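Local coordinates for uncharacterized protein YP_928783.1 (Shewanella amazonensis SB2B, PDB 3KE2) that is of unknown function but carries a winged helix-turn-helix fold, which suggests that it may bind DNA, at residues 20-28 with 39-50. Residues are numbered along the deposited sequence; the frame is centred on the assembly and turned at random. Where two conformers were deposited one is given.
Sequences LRKLYLAHL and LGKLTGMPRRTL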
loop_
_atom_site.group_PDB
_atom_site.type_symbol
_atom_site.label_atom_id
_atom_site.label_comp_id
_atom_site.label_asym_id
_atom_site.label_seq_id
_atom_site.Cartn_x
_atom_site.Cartn_y
_atom_site.Cartn_z
ATOM N N LEU A 20 6.001 3.300 2.134
ATOM C CA LEU A 20 5.753 4.493 2.915
ATOM C C LEU A 20 6.180 5.760 2.141
ATOM O O LEU A 20 5.622 6.845 2.357
ATOM C CB LEU A 20 6.467 4.407 4.267
ATOM C CG LEU A 20 5.989 3.324 5.251
ATOM C CD1 LEU A 20 6.955 3.245 6.401
ATOM C CD2 LEU A 20 4.564 3.567 5.759
ATOM N N ARG A 21 7.164 5.623 1.247
ATOM C CA ARG A 21 7.630 6.728 0.425
ATOM C C ARG A 21 6.493 7.179 -0.457
ATOM O O ARG A 21 6.234 8.369 -0.620
ATOM C CB ARG A 21 8.831 6.297 -0.443
ATOM C CG ARG A 21 9.423 7.407 -1.369
ATOM C CD ARG A 21 10.653 6.931 -2.207
ATOM N NE ARG A 21 11.712 6.325 -1.390
ATOM C CZ ARG A 21 12.013 5.030 -1.395
ATOM N NH1 ARG A 21 11.385 4.224 -2.230
ATOM N NH2 ARG A 21 12.976 4.554 -0.618
ATOM N N LYS A 22 5.792 6.203 -1.037
ATOM C CA LYS A 22 4.692 6.542 -1.930
ATOM C C LYS A 22 3.594 7.197 -1.122
ATOM O O LYS A 22 3.026 8.182 -1.571
ATOM C CB LYS A 22 4.156 5.324 -2.711
ATOM C CG LYS A 22 5.244 4.481 -3.438
ATOM C CD LYS A 22 4.645 3.282 -4.228
ATOM C CE LYS A 22 5.619 2.054 -4.334
ATOM N NZ LYS A 22 6.952 2.334 -4.916
ATOM N N LEU A 23 3.301 6.693 0.074
ATOM C CA LEU A 23 2.228 7.309 0.882
ATOM C C LEU A 23 2.566 8.703 1.348
ATOM O O LEU A 23 1.680 9.564 1.462
ATOM C CB LEU A 23 1.853 6.457 2.096
ATOM C CG LEU A 23 0.758 5.409 1.957
ATOM C CD1 LEU A 23 0.811 4.675 0.672
ATOM C CD2 LEU A 23 0.885 4.456 3.152
ATOM N N TYR A 24 3.851 8.917 1.623
ATOM C CA TYR A 24 4.331 10.211 2.106
ATOM C C TYR A 24 4.233 11.241 0.995
ATOM O O TYR A 24 3.764 12.381 1.221
ATOM C CB TYR A 24 5.765 10.118 2.630
ATOM C CG TYR A 24 6.238 11.401 3.256
ATOM C CD1 TYR A 24 5.750 11.819 4.486
ATOM C CD2 TYR A 24 7.173 12.191 2.635
ATOM C CE1 TYR A 24 6.181 13.022 5.073
ATOM C CE2 TYR A 24 7.605 13.381 3.207
ATOM C CZ TYR A 24 7.105 13.793 4.425
ATOM O OH TYR A 24 7.560 14.980 4.981
ATOM N N LEU A 25 4.681 10.861 -0.200
ATOM C CA LEU A 25 4.593 11.785 -1.332
ATOM C C LEU A 25 3.123 12.142 -1.578
ATOM O O LEU A 25 2.753 13.318 -1.686
ATOM C CB LEU A 25 5.216 11.193 -2.578
ATOM C CG LEU A 25 6.713 11.136 -2.588
ATOM C CD1 LEU A 25 7.175 10.586 -3.917
ATOM C CD2 LEU A 25 7.214 12.529 -2.375
ATOM N N ALA A 26 2.287 11.117 -1.604
ATOM C CA ALA A 26 0.886 11.317 -1.842
ATOM C C ALA A 26 0.311 12.276 -0.813
ATOM O O ALA A 26 -0.534 13.095 -1.142
ATOM C CB ALA A 26 0.155 9.980 -1.806
ATOM N N HIS A 27 0.748 12.167 0.435
ATOM C CA HIS A 27 0.265 13.072 1.497
ATOM C C HIS A 27 0.719 14.501 1.192
ATOM O O HIS A 27 -0.077 15.417 1.244
ATOM C CB HIS A 27 0.745 12.571 2.872
ATOM C CG HIS A 27 0.479 13.497 4.019
ATOM N ND1 HIS A 27 -0.684 13.453 4.765
ATOM C CD2 HIS A 27 1.263 14.443 4.599
ATOM C CE1 HIS A 27 -0.618 14.353 5.734
ATOM N NE2 HIS A 27 0.555 14.965 5.658
ATOM N N LEU A 28 1.992 14.676 0.844
ATOM C CA LEU A 28 2.510 15.993 0.518
ATOM C C LEU A 28 1.728 16.635 -0.635
ATOM O O LEU A 28 1.278 17.772 -0.532
ATOM C CB LEU A 28 3.975 15.898 0.151
ATOM C CG LEU A 28 4.955 15.600 1.281
ATOM C CD1 LEU A 28 6.336 15.515 0.670
ATOM C CD2 LEU A 28 4.904 16.648 2.405
ATOM N N LEU A 39 8.902 19.250 -4.890
ATOM C CA LEU A 39 9.118 18.074 -4.063
ATOM C C LEU A 39 10.627 17.845 -3.777
ATOM O O LEU A 39 11.003 17.466 -2.676
ATOM C CB LEU A 39 8.479 16.832 -4.699
ATOM C CG LEU A 39 6.942 16.811 -4.645
ATOM C CD1 LEU A 39 6.347 15.768 -5.581
ATOM C CD2 LEU A 39 6.457 16.594 -3.215
ATOM N N GLY A 40 11.484 18.113 -4.754
ATOM C CA GLY A 40 12.906 17.905 -4.571
ATOM C C GLY A 40 13.513 18.802 -3.511
ATOM O O GLY A 40 14.263 18.333 -2.647
ATOM N N LYS A 41 13.166 20.087 -3.564
ATOM C CA LYS A 41 13.699 21.077 -2.618
ATOM C C LYS A 41 13.206 20.853 -1.194
ATOM O O LYS A 41 13.950 21.109 -0.234
ATOM C CB LYS A 41 13.330 22.471 -3.051
ATOM C CG LYS A 41 13.951 22.889 -4.345
ATOM C CD LYS A 41 13.390 24.239 -4.761
ATOM C CE LYS A 41 14.114 24.841 -5.958
ATOM N NZ LYS A 41 13.492 26.152 -6.338
ATOM N N LEU A 42 11.968 20.377 -1.065
ATOM C CA LEU A 42 11.370 20.099 0.240
ATOM C C LEU A 42 11.828 18.809 0.882
ATOM O O LEU A 42 12.026 18.768 2.087
ATOM C CB LEU A 42 9.836 20.006 0.136
ATOM C CG LEU A 42 9.093 19.545 1.407
ATOM C CD1 LEU A 42 9.336 20.502 2.599
ATOM C CD2 LEU A 42 7.626 19.401 1.114
ATOM N N THR A 43 11.953 17.749 0.103
ATOM C CA THR A 43 12.274 16.447 0.686
ATOM C C THR A 43 13.706 16.030 0.539
ATOM O O THR A 43 14.148 15.156 1.269
ATOM C CB THR A 43 11.445 15.318 0.027
ATOM O OG1 THR A 43 11.895 15.114 -1.318
ATOM C CG2 THR A 43 9.956 15.655 0.038
ATOM N N GLY A 44 14.429 16.612 -0.412
ATOM C CA GLY A 44 15.809 16.221 -0.622
ATOM C C GLY A 44 15.963 15.015 -1.553
ATOM O O GLY A 44 17.062 14.778 -2.048
HETATM N N MSE A 45 14.900 14.237 -1.806
HETATM C CA MSE A 45 14.967 13.088 -2.718
HETATM C C MSE A 45 15.341 13.611 -4.123
HETATM O O MSE A 45 14.806 14.630 -4.553
HETATM C CB MSE A 45 13.620 12.322 -2.781
HETATM C CG MSE A 45 12.975 11.904 -1.431
HETATM SE SE MSE A 45 11.218 10.942 -1.545
HETATM C CE MSE A 45 10.623 11.113 0.327
ATOM N N PRO A 46 16.247 12.922 -4.847
ATOM C CA PRO A 46 16.560 13.437 -6.187
ATOM C C PRO A 46 15.410 13.189 -7.144
ATOM O O PRO A 46 14.536 12.342 -6.869
ATOM C CB PRO A 46 17.790 12.627 -6.599
ATOM C CG PRO A 46 17.596 11.313 -5.932
ATOM C CD PRO A 46 16.884 11.610 -4.610
ATOM N N ARG A 47 15.449 13.892 -8.272
ATOM C CA ARG A 47 14.396 13.824 -9.294
ATOM C C ARG A 47 13.990 12.437 -9.800
ATOM O O ARG A 47 12.801 12.210 -10.035
ATOM C CB ARG A 47 14.785 14.716 -10.461
ATOM C CG ARG A 47 13.778 14.732 -11.571
ATOM C CD ARG A 47 13.905 16.006 -12.380
ATOM N NE ARG A 47 12.963 16.033 -13.504
ATOM C CZ ARG A 47 12.573 17.141 -14.151
ATOM N NH1 ARG A 47 13.005 18.349 -13.758
ATOM N NH2 ARG A 47 11.704 17.040 -15.174
ATOM N N ARG A 48 14.944 11.514 -9.956
ATOM C CA ARG A 48 14.626 10.154 -10.410
ATOM C C ARG A 48 13.873 9.394 -9.316
ATOM O O ARG A 48 12.906 8.707 -9.612
ATOM C CB ARG A 48 15.879 9.360 -10.842
ATOM C CG ARG A 48 15.582 7.916 -11.356
ATOM N N THR A 49 14.304 9.490 -8.057
ATOM C CA THR A 49 13.586 8.784 -6.997
ATOM C C THR A 49 12.125 9.257 -6.999
ATOM O O THR A 49 11.200 8.486 -6.757
ATOM C CB THR A 49 14.200 9.007 -5.597
ATOM O OG1 THR A 49 15.600 8.735 -5.620
ATOM C CG2 THR A 49 13.519 8.102 -4.530
ATOM N N LEU A 50 11.923 10.542 -7.277
ATOM C CA LEU A 50 10.588 11.107 -7.320
ATOM C C LEU A 50 9.780 10.566 -8.520
ATOM O O LEU A 50 8.674 10.062 -8.324
ATOM C CB LEU A 50 10.661 12.657 -7.311
ATOM C CG LEU A 50 11.171 13.273 -5.988
ATOM C CD1 LEU A 50 11.376 14.760 -6.123
ATOM C CD2 LEU A 50 10.228 12.956 -4.802
#
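Leu25 and Leu39 bring the backbones of 20-28 and 39-50 nearest, their CA atoms 8.2 Å apart, and the axes of helices 20-28 and 39-43 run at 111° to each other. At the C-terminal end of 20-28, Leu28 splits its methyls: CD1 lies 3.7 Å from CG2 of Thr43 and also meets Leu39, while CD2 faces CD2 of Leu42 tip to tip. One turn back, Leu25 crosses Leu50 at about a right angle, its CD2 3.9 Å from CD2 of Leu50. Helices 36-43 and 47-55 are joined by the short turn through Gly44, consistent with the helix-turn-helix of the winged-helix family, and helix 14-31 packs against both. Thr43 shapes that turn: OG1 bonds to Leu39 O (2.9 Å), on the opposite face of the carbonyl from Thr43 N, and accepts from Met45 N in an ST turn. A valine in its place would probably leave Met45 N without this acceptor and Leu39 O with one donor fewer, the turn less firmly fixed. Met45, a selenomethionine, and Arg21 each have a second conformer; in those modelled here SE lies 4.0 Å from CG of Arg21, and CE approaches the Tyr24 ring obliquely. Arg21 lays CD 3.9 Å from CG2 of Thr49, its chain leaving with CG anti to the backbone N (chi1 -180°) and bending at chi3. Tyr24 also packs on Leu102 of helix 88-102.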